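Local coordinates for short chain dehydrogenase (Rhodopseudomonas palustris, PDB 3H7A), which probably acts as an NAD(P)(H)-dependent oxidoreductase of the short-chain dehydrogenase/reductase family, with a substrate that remains unidentified, at residues 10-15 against 22-27; 220-225 against 236-241. All coordinates share one frame; numbering follows the deposited sequence.

Contact 1 (10-15 with 22-27) joins strand 9-13 to helix 18-29 and closes along the chain before contact 2 (220-225 with 236-241) opens, where helix 216-228 meets strand 237-240. Both use one parallel sheet: strand 9-13 lies inside it, between strands 33-38 and 84-89, while strand 237-240 forms the edge within the chain. Their centres are about 14 Å apart. The two helices pack side by side, as Ile23 CD1 lying 3.6 Å from Tyr223 CD2 shows. The pair thus ties the N-terminal unit of the Rossmann fold, which in this family probably receives the nucleotide cofactor, to the C-terminal edge near the second subunit.

Contact 1: 10-15 against 22-27; sequences VAVIGA and EIAKKF
Val10 and Val12 meet Phe27, Ile23 and Ala24 in an apolar seam between strand and helix. The axes of strand 10-13 and helix 22-27 approach to 9.3 Å at 172°, nearly antiparallel, as in the first half of a beta-alpha-beta crossover. The strand alternates, so Ala11 and Ile13 take no part in this seam.

Methyl packing carries the contact. Val10 CG2 comes obliquely to the Phe27 ring, 3.8 Å from CD1, and also reaches CB, so one methyl touches both ring and stem; the two side chains run at about a right angle. Val12 uses the equivalent branch: with chi1 at 175°, CG2 lies anti to the carbonyl carbon, beside the backbone N, and is the methyl that meets the helix. It meets Ile23 CG2 at 3.9 Å, methyl to methyl, and lies 4.3 Å from Ala24 CA, consistent with the small alanine permitting a close approach to the helix backbone.

The polar interactions are local to the helix. Phe27 N bonds to Ile23 O at 3.0 Å, and the same oxygen lies in the plane of the Phe27 ring, at its edge. Lys25 NZ and Glu22 OE2 form a salt bridge of 3.1 Å, reached on the syn side but 32° out of the carboxylate plane; Glu50 is a second partner of this lysine. At the strand end, the positive phi of Gly14 would press a CB against Ile13 O. Its position matches the start of the family's glycine-rich cofactor turn.

Strand 9-13 bonds through its backbone to Thr33 and Phe35 on one flank and to Val86 and Ile88 on the other, while helix 68-81 packs on Ala11 and Ile13. Helix 216-228 lies beside helix 18-29, Tyr223 against Ile23 and Trp224 edge-to-face with Phe27.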
ATOM      1  N   VAL B  10     -17.710 -14.697  23.801  1.00 25.80           N
ATOM      2  CA  VAL B  10     -16.564 -14.308  22.983  1.00 27.19           C
ATOM      3  C   VAL B  10     -15.625 -15.509  22.829  1.00 29.06           C
ATOM      4  O   VAL B  10     -15.190 -16.088  23.823  1.00 26.77           O
ATOM      5  CB  VAL B  10     -15.766 -13.130  23.629  1.00 24.40           C
ATOM      6  CG1 VAL B  10     -14.479 -12.846  22.856  1.00 25.87           C
ATOM      7  CG2 VAL B  10     -16.605 -11.894  23.680  1.00 22.16           C
ATOM      8  N   ALA B  11     -15.315 -15.894  21.591  1.00 24.23           N
ATOM      9  CA  ALA B  11     -14.354 -16.967  21.373  1.00 21.17           C
ATOM     10  C   ALA B  11     -12.962 -16.368  21.219  1.00 22.43           C
ATOM     11  O   ALA B  11     -12.740 -15.546  20.343  1.00 26.21           O
ATOM     12  CB  ALA B  11     -14.726 -17.772  20.158  1.00 19.87           C
ATOM     13  N   VAL B  12     -12.037 -16.747  22.096  1.00 22.89           N
ATOM     14  CA  VAL B  12     -10.647 -16.328  21.946  1.00 19.31           C
ATOM     15  C   VAL B  12      -9.872 -17.557  21.475  1.00 21.05           C
ATOM     16  O   VAL B  12      -9.587 -18.474  22.261  1.00 21.94           O
ATOM     17  CB  VAL B  12     -10.053 -15.729  23.250  1.00 21.93           C
ATOM     18  CG1 VAL B  12      -8.571 -15.410  23.080  1.00 17.79           C
ATOM     19  CG2 VAL B  12     -10.798 -14.477  23.654  1.00 24.28           C
ATOM     20  N   ILE B  13      -9.605 -17.613  20.172  1.00 24.42           N
ATOM     21  CA  ILE B  13      -8.860 -18.724  19.598  1.00 17.85           C
ATOM     22  C   ILE B  13      -7.383 -18.362  19.663  1.00 27.91           C
ATOM     23  O   ILE B  13      -6.898 -17.546  18.887  1.00 24.35           O
ATOM     24  CB  ILE B  13      -9.354 -19.093  18.170  1.00 23.01           C
ATOM     25  CG1 ILE B  13     -10.777 -19.659  18.247  1.00 21.70           C
ATOM     26  CG2 ILE B  13      -8.431 -20.125  17.529  1.00 22.05           C
ATOM     27  CD1 ILE B  13     -11.605 -19.478  16.997  1.00 35.00           C
ATOM     28  N   GLY B  14      -6.688 -18.939  20.645  1.00 30.44           N
ATOM     29  CA  GLY B  14      -5.283 -18.632  20.893  1.00 26.13           C
ATOM     30  C   GLY B  14      -5.115 -17.851  22.182  1.00 33.40           C
ATOM     31  O   GLY B  14      -4.586 -16.727  22.185  1.00 31.52           O
ATOM     32  N   ALA B  15      -5.568 -18.447  23.286  1.00 30.61           N
ATOM     33  CA  ALA B  15      -5.474 -17.809  24.599  1.00 32.25           C
ATOM     34  C   ALA B  15      -4.259 -18.290  25.398  1.00 33.80           C
ATOM     35  O   ALA B  15      -4.201 -18.127  26.617  1.00 36.61           O
ATOM     36  CB  ALA B  15      -6.755 -18.022  25.374  1.00 25.33           C
ATOM     37  N   GLU B  22      -4.760 -11.679  28.054  1.00 31.46           N
ATOM     38  CA  GLU B  22      -5.240 -10.320  28.308  1.00 30.11           C
ATOM     39  C   GLU B  22      -6.515 -10.001  27.549  1.00 25.95           C
ATOM     40  O   GLU B  22      -7.378  -9.292  28.059  1.00 28.33           O
ATOM     41  CB  GLU B  22      -4.174  -9.277  27.981  1.00 31.52           C
ATOM     42  CG  GLU B  22      -3.035  -9.216  28.982  1.00 37.69           C
ATOM     43  CD  GLU B  22      -3.489  -8.925  30.400  1.00 44.36           C
ATOM     44  OE1 GLU B  22      -4.394  -8.076  30.602  1.00 44.64           O
ATOM     45  OE2 GLU B  22      -2.922  -9.550  31.313  1.00 49.45           O
ATOM     46  N   ILE B  23      -6.634 -10.525  26.332  1.00 26.59           N
ATOM     47  CA  ILE B  23      -7.865 -10.359  25.562  1.00 23.54           C
ATOM     48  C   ILE B  23      -9.027 -11.018  26.312  1.00 27.35           C
ATOM     49  O   ILE B  23     -10.091 -10.417  26.461  1.00 28.79           O
ATOM     50  CB  ILE B  23      -7.742 -10.940  24.129  1.00 24.90           C
ATOM     51  CG1 ILE B  23      -6.744 -10.129  23.294  1.00 18.92           C
ATOM     52  CG2 ILE B  23      -9.082 -10.940  23.456  1.00 23.87           C
ATOM     53  CD1 ILE B  23      -6.325 -10.823  21.997  1.00 21.35           C
ATOM     54  N   ALA B  24      -8.795 -12.235  26.805  1.00 28.20           N
ATOM     55  CA  ALA B  24      -9.798 -12.989  27.555  1.00 28.26           C
ATOM     56  C   ALA B  24     -10.185 -12.230  28.825  1.00 24.05           C
ATOM     57  O   ALA B  24     -11.373 -12.034  29.073  1.00 29.87           O
ATOM     58  CB  ALA B  24      -9.283 -14.390  27.879  1.00 24.75           C
ATOM     59  N   LYS B  25      -9.184 -11.763  29.581  1.00 28.53           N
ATOM     60  CA  LYS B  25      -9.400 -10.929  30.779  1.00 28.21           C
ATOM     61  C   LYS B  25     -10.268  -9.710  30.484  1.00 29.20           C
ATOM     62  O   LYS B  25     -11.178  -9.414  31.245  1.00 34.33           O
ATOM     63  CB  LYS B  25      -8.068 -10.459  31.405  1.00 25.03           C
ATOM     64  CG  LYS B  25      -7.237 -11.528  32.133  1.00 32.22           C
ATOM     65  CD  LYS B  25      -6.014 -10.890  32.840  1.00 31.27           C
ATOM     66  CE  LYS B  25      -4.846 -11.867  32.929  1.00 48.84           C
ATOM     67  NZ  LYS B  25      -3.674 -11.370  33.730  1.00 49.33           N
ATOM     68  N   LYS B  26      -9.995  -9.021  29.376  1.00 32.93           N
ATOM     69  CA  LYS B  26     -10.730  -7.799  29.005  1.00 31.13           C
ATOM     70  C   LYS B  26     -12.193  -8.053  28.659  1.00 30.75           C
ATOM     71  O   LYS B  26     -13.078  -7.369  29.173  1.00 27.42           O
ATOM     72  CB  LYS B  26     -10.026  -7.049  27.850  1.00 28.11           C
ATOM     73  CG  LYS B  26     -10.713  -5.752  27.374  1.00 32.80           C
ATOM     74  CD  LYS B  26     -10.989  -4.760  28.516  1.00 36.60           C
ATOM     75  CE  LYS B  26     -10.944  -3.327  28.026  1.00 39.15           C
ATOM     76  NZ  LYS B  26     -11.848  -2.435  28.796  1.00 35.71           N
ATOM     77  N   PHE B  27     -12.449  -9.027  27.793  1.00 26.90           N
ATOM     78  CA  PHE B  27     -13.818  -9.306  27.400  1.00 26.21           C
ATOM     79  C   PHE B  27     -14.641  -9.928  28.521  1.00 30.83           C
ATOM     80  O   PHE B  27     -15.845  -9.678  28.601  1.00 30.11           O
ATOM     81  CB  PHE B  27     -13.867 -10.103  26.099  1.00 24.32           C
ATOM     82  CG  PHE B  27     -13.598  -9.252  24.890  1.00 26.47           C
ATOM     83  CD1 PHE B  27     -14.654  -8.672  24.182  1.00 25.28           C
ATOM     84  CD2 PHE B  27     -12.290  -8.977  24.494  1.00 22.71           C
ATOM     85  CE1 PHE B  27     -14.412  -7.857  23.077  1.00 24.54           C
ATOM     86  CE2 PHE B  27     -12.034  -8.166  23.397  1.00 31.68           C
ATOM     87  CZ  PHE B  27     -13.095  -7.606  22.679  1.00 24.53           C
TER

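Contact 2: 220-225 against 236-241; sequences AGAYWQ and FEMEIR
Glu237 OE2, beside the Met238 that meets Ala222 across the contact, is gripped by two groups: a salt bridge from Arg163 NE and a hydrogen bond with His182 ND1. This double hold probably favours the charged carboxylate. The two partners hold the carboxylate, and the next residue, Met238, points its side chain toward the helix.

Between the segments the touching is mainly apolar. Ala222 CB is the shared meeting point, 3.8 Å from Ile240 CD1 and 4.1 Å from Met238 CE. Those two methyls, Met238 CE and Ile240 CD1, are themselves 6.0 Å apart, so Ala222 CB touches the ends of both strand side chains, which stand apart from each other. Met238 runs out extended from the strand and then bends at its thioether (chi3 72°), which turns CE toward the helix. Ile240 reaches Ala222 with CD1, the end of its longer branch.

One turn on, Gln225 crosses Met238 at a slant, and its CD is 4.2 Å from Met238 CE. The turn that places it is closed by Gln225 N to Gly221 O, at 2.8 Å. An alanine in place of Met238 would lose the thioether arm and would probably open a gap beside Ala222 CB and leave the Gln225 side chain without its neighbour on the strand.

The axes pass at 10.4 Å and 155°, a spacing wide enough for side chains alone to span. Thr235 of the second subunit packs on both Met238 and Ile240, consistent with the helix-and-strand interface common in this family. The chemistry implies division of labour: contact by shape and dispersion on the helix side, charge pairing at Glu237, and backbone bonding to His182 and Ile184 within the sheet.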
ATOM      1  N   ALA B 220      -5.318  -5.839  24.044  1.00 32.18           N
ATOM      2  CA  ALA B 220      -6.676  -6.114  24.500  1.00 29.35           C
ATOM      3  C   ALA B 220      -7.511  -4.844  24.465  1.00 28.35           C
ATOM      4  O   ALA B 220      -8.676  -4.882  24.060  1.00 31.68           O
ATOM      5  CB  ALA B 220      -6.661  -6.711  25.891  1.00 25.99           C
ATOM      6  N   GLY B 221      -6.888  -3.726  24.857  1.00 30.73           N
ATOM      7  CA  GLY B 221      -7.492  -2.400  24.796  1.00 25.50           C
ATOM      8  C   GLY B 221      -7.867  -2.011  23.386  1.00 27.91           C
ATOM      9  O   GLY B 221      -8.982  -1.535  23.156  1.00 27.07           O
ATOM     10  N   ALA B 222      -6.945  -2.238  22.444  1.00 23.99           N
ATOM     11  CA  ALA B 222      -7.186  -1.982  21.009  1.00 26.12           C
ATOM     12  C   ALA B 222      -8.328  -2.833  20.434  1.00 28.14           C
ATOM     13  O   ALA B 222      -9.159  -2.341  19.664  1.00 25.26           O
ATOM     14  CB  ALA B 222      -5.898  -2.182  20.203  1.00 24.89           C
ATOM     15  N   TYR B 223      -8.381  -4.107  20.821  1.00 26.33           N
ATOM     16  CA  TYR B 223      -9.490  -4.953  20.414  1.00 26.85           C
ATOM     17  C   TYR B 223     -10.803  -4.472  21.010  1.00 25.02           C
ATOM     18  O   TYR B 223     -11.845  -4.505  20.337  1.00 24.76           O
ATOM     19  CB  TYR B 223      -9.230  -6.400  20.792  1.00 27.43           C
ATOM     20  CG  TYR B 223      -8.484  -7.155  19.734  1.00 21.51           C
ATOM     21  CD1 TYR B 223      -8.896  -7.098  18.407  1.00 27.55           C
ATOM     22  CD2 TYR B 223      -7.370  -7.929  20.053  1.00 26.09           C
ATOM     23  CE1 TYR B 223      -8.222  -7.781  17.420  1.00 22.34           C
ATOM     24  CE2 TYR B 223      -6.693  -8.640  19.070  1.00 21.43           C
ATOM     25  CZ  TYR B 223      -7.142  -8.554  17.749  1.00 24.29           C
ATOM     26  OH  TYR B 223      -6.514  -9.225  16.737  1.00 28.78           O
ATOM     27  N   TRP B 224     -10.749  -4.008  22.263  1.00 23.06           N
ATOM     28  CA  TRP B 224     -11.929  -3.407  22.894  1.00 24.47           C
ATOM     29  C   TRP B 224     -12.357  -2.123  22.173  1.00 29.37           C
ATOM     30  O   TRP B 224     -13.547  -1.907  21.939  1.00 26.79           O
ATOM     31  CB  TRP B 224     -11.739  -3.168  24.406  1.00 26.16           C
ATOM     32  CG  TRP B 224     -13.038  -2.686  25.051  1.00 31.59           C
ATOM     33  CD1 TRP B 224     -13.290  -1.448  25.568  1.00 30.02           C
ATOM     34  CD2 TRP B 224     -14.264  -3.430  25.183  1.00 28.86           C
ATOM     35  NE1 TRP B 224     -14.591  -1.377  26.029  1.00 24.91           N
ATOM     36  CE2 TRP B 224     -15.206  -2.580  25.804  1.00 27.18           C
ATOM     37  CE3 TRP B 224     -14.650  -4.739  24.852  1.00 31.78           C
ATOM     38  CZ2 TRP B 224     -16.513  -2.991  26.087  1.00 30.63           C
ATOM     39  CZ3 TRP B 224     -15.942  -5.151  25.147  1.00 31.06           C
ATOM     40  CH2 TRP B 224     -16.866  -4.272  25.745  1.00 30.39           C
ATOM     41  N   GLN B 225     -11.382  -1.300  21.787  1.00 26.56           N
ATOM     42  CA  GLN B 225     -11.655  -0.132  20.961  1.00 31.26           C
ATOM     43  C   GLN B 225     -12.386  -0.506  19.655  1.00 30.83           C
ATOM     44  O   GLN B 225     -13.387   0.118  19.299  1.00 32.44           O
ATOM     45  CB  GLN B 225     -10.364   0.626  20.661  1.00 32.32           C
ATOM     46  CG  GLN B 225     -10.598   1.979  19.998  1.00 48.04           C
ATOM     47  CD  GLN B 225      -9.460   2.414  19.094  1.00 48.09           C
ATOM     48  OE1 GLN B 225      -9.688   3.046  18.059  1.00 44.17           O
ATOM     49  NE2 GLN B 225      -8.229   2.086  19.483  1.00 40.44           N
ATOM     50  N   PHE B 236     -11.604  -1.324   9.284  1.00 24.21           N
ATOM     51  CA  PHE B 236     -11.232  -2.692   8.945  1.00 25.29           C
ATOM     52  C   PHE B 236      -9.866  -3.052   9.506  1.00 26.28           C
ATOM     53  O   PHE B 236      -9.734  -4.043  10.196  1.00 30.13           O
ATOM     54  CB  PHE B 236     -11.283  -2.983   7.439  1.00 22.53           C
ATOM     55  CG  PHE B 236     -10.548  -4.247   7.051  1.00 25.49           C
ATOM     56  CD1 PHE B 236     -11.076  -5.499   7.359  1.00 23.83           C
ATOM     57  CD2 PHE B 236      -9.310  -4.180   6.397  1.00 19.10           C
ATOM     58  CE1 PHE B 236     -10.384  -6.683   7.032  1.00 19.16           C
ATOM     59  CE2 PHE B 236      -8.606  -5.347   6.078  1.00 12.61           C
ATOM     60  CZ  PHE B 236      -9.147  -6.606   6.394  1.00 20.82           C
ATOM     61  N   GLU B 237      -8.851  -2.246   9.206  1.00 24.78           N
ATOM     62  CA  GLU B 237      -7.485  -2.572   9.591  1.00 18.35           C
ATOM     63  C   GLU B 237      -6.875  -1.458  10.409  1.00 21.84           C
ATOM     64  O   GLU B 237      -7.052  -0.289  10.098  1.00 21.89           O
ATOM     65  CB  GLU B 237      -6.634  -2.783   8.347  1.00 20.30           C
ATOM     66  CG  GLU B 237      -5.365  -3.562   8.561  1.00 21.13           C
ATOM     67  CD  GLU B 237      -4.787  -4.035   7.245  1.00 29.91           C
ATOM     68  OE1 GLU B 237      -4.640  -3.208   6.325  1.00 31.41           O
ATOM     69  OE2 GLU B 237      -4.494  -5.239   7.120  1.00 24.77           O
ATOM     70  N   MET B 238      -6.133  -1.834  11.440  1.00 22.86           N
ATOM     71  CA  MET B 238      -5.540  -0.873  12.356  1.00 30.27           C
ATOM     72  C   MET B 238      -4.189  -1.434  12.771  1.00 30.99           C
ATOM     73  O   MET B 238      -4.069  -2.636  13.007  1.00 31.14           O
ATOM     74  CB  MET B 238      -6.451  -0.720  13.576  1.00 32.95           C
ATOM     75  CG  MET B 238      -6.327   0.604  14.258  1.00 41.06           C
ATOM     76  SD  MET B 238      -7.537   0.908  15.542  1.00 32.01           S
ATOM     77  CE  MET B 238      -6.998  -0.185  16.846  1.00 27.46           C
ATOM     78  N   GLU B 239      -3.169  -0.583  12.847  1.00 30.46           N
ATOM     79  CA  GLU B 239      -1.846  -1.023  13.295  1.00 31.84           C
ATOM     80  C   GLU B 239      -1.431  -0.310  14.574  1.00 28.08           C
ATOM     81  O   GLU B 239      -1.571   0.905  14.673  1.00 36.62           O
ATOM     82  CB  GLU B 239      -0.779  -0.822  12.206  1.00 29.47           C
ATOM     83  CG  GLU B 239       0.569  -1.430  12.591  1.00 41.61           C
ATOM     84  CD  GLU B 239       1.655  -1.322  11.522  1.00 43.09           C
ATOM     85  OE1 GLU B 239       1.373  -0.886  10.382  1.00 43.97           O
ATOM     86  OE2 GLU B 239       2.809  -1.695  11.846  1.00 52.91           O
ATOM     87  N   ILE B 240      -0.929  -1.069  15.548  1.00 25.68           N
ATOM     88  CA  ILE B 240      -0.456  -0.510  16.811  1.00 27.28           C
ATOM     89  C   ILE B 240       0.992  -0.898  17.060  1.00 30.92           C
ATOM     90  O   ILE B 240       1.442  -1.935  16.583  1.00 29.82           O
ATOM     91  CB  ILE B 240      -1.341  -0.963  18.011  1.00 25.99           C
ATOM     92  CG1 ILE B 240      -1.499  -2.493  18.043  1.00 26.05           C
ATOM     93  CG2 ILE B 240      -2.686  -0.313  17.916  1.00 20.38           C
ATOM     94  CD1 ILE B 240      -2.303  -3.031  19.228  1.00 24.94           C
ATOM     95  N   ARG B 241       1.723  -0.046  17.776  1.00 36.83           N
ATOM     96  CA  ARG B 241       3.059  -0.372  18.302  1.00 45.66           C
ATOM     97  C   ARG B 241       3.407   0.536  19.501  1.00 53.43           C
ATOM     98  O   ARG B 241       2.850   1.641  19.614  1.00 55.30           O
ATOM     99  CB  ARG B 241       4.146  -0.347  17.213  1.00 43.90           C
ATOM    100  CG  ARG B 241       4.196   0.881  16.360  1.00 54.62           C
ATOM    101  CD  ARG B 241       5.557   1.015  15.703  1.00 68.96           C
ATOM    102  NE  ARG B 241       6.612   1.177  16.707  1.00 81.30           N
ATOM    103  CZ  ARG B 241       7.865   1.546  16.444  1.00 87.24           C
ATOM    104  NH1 ARG B 241       8.250   1.799  15.197  1.00 86.57           N
ATOM    105  NH2 ARG B 241       8.737   1.664  17.438  1.00 87.00           N
TER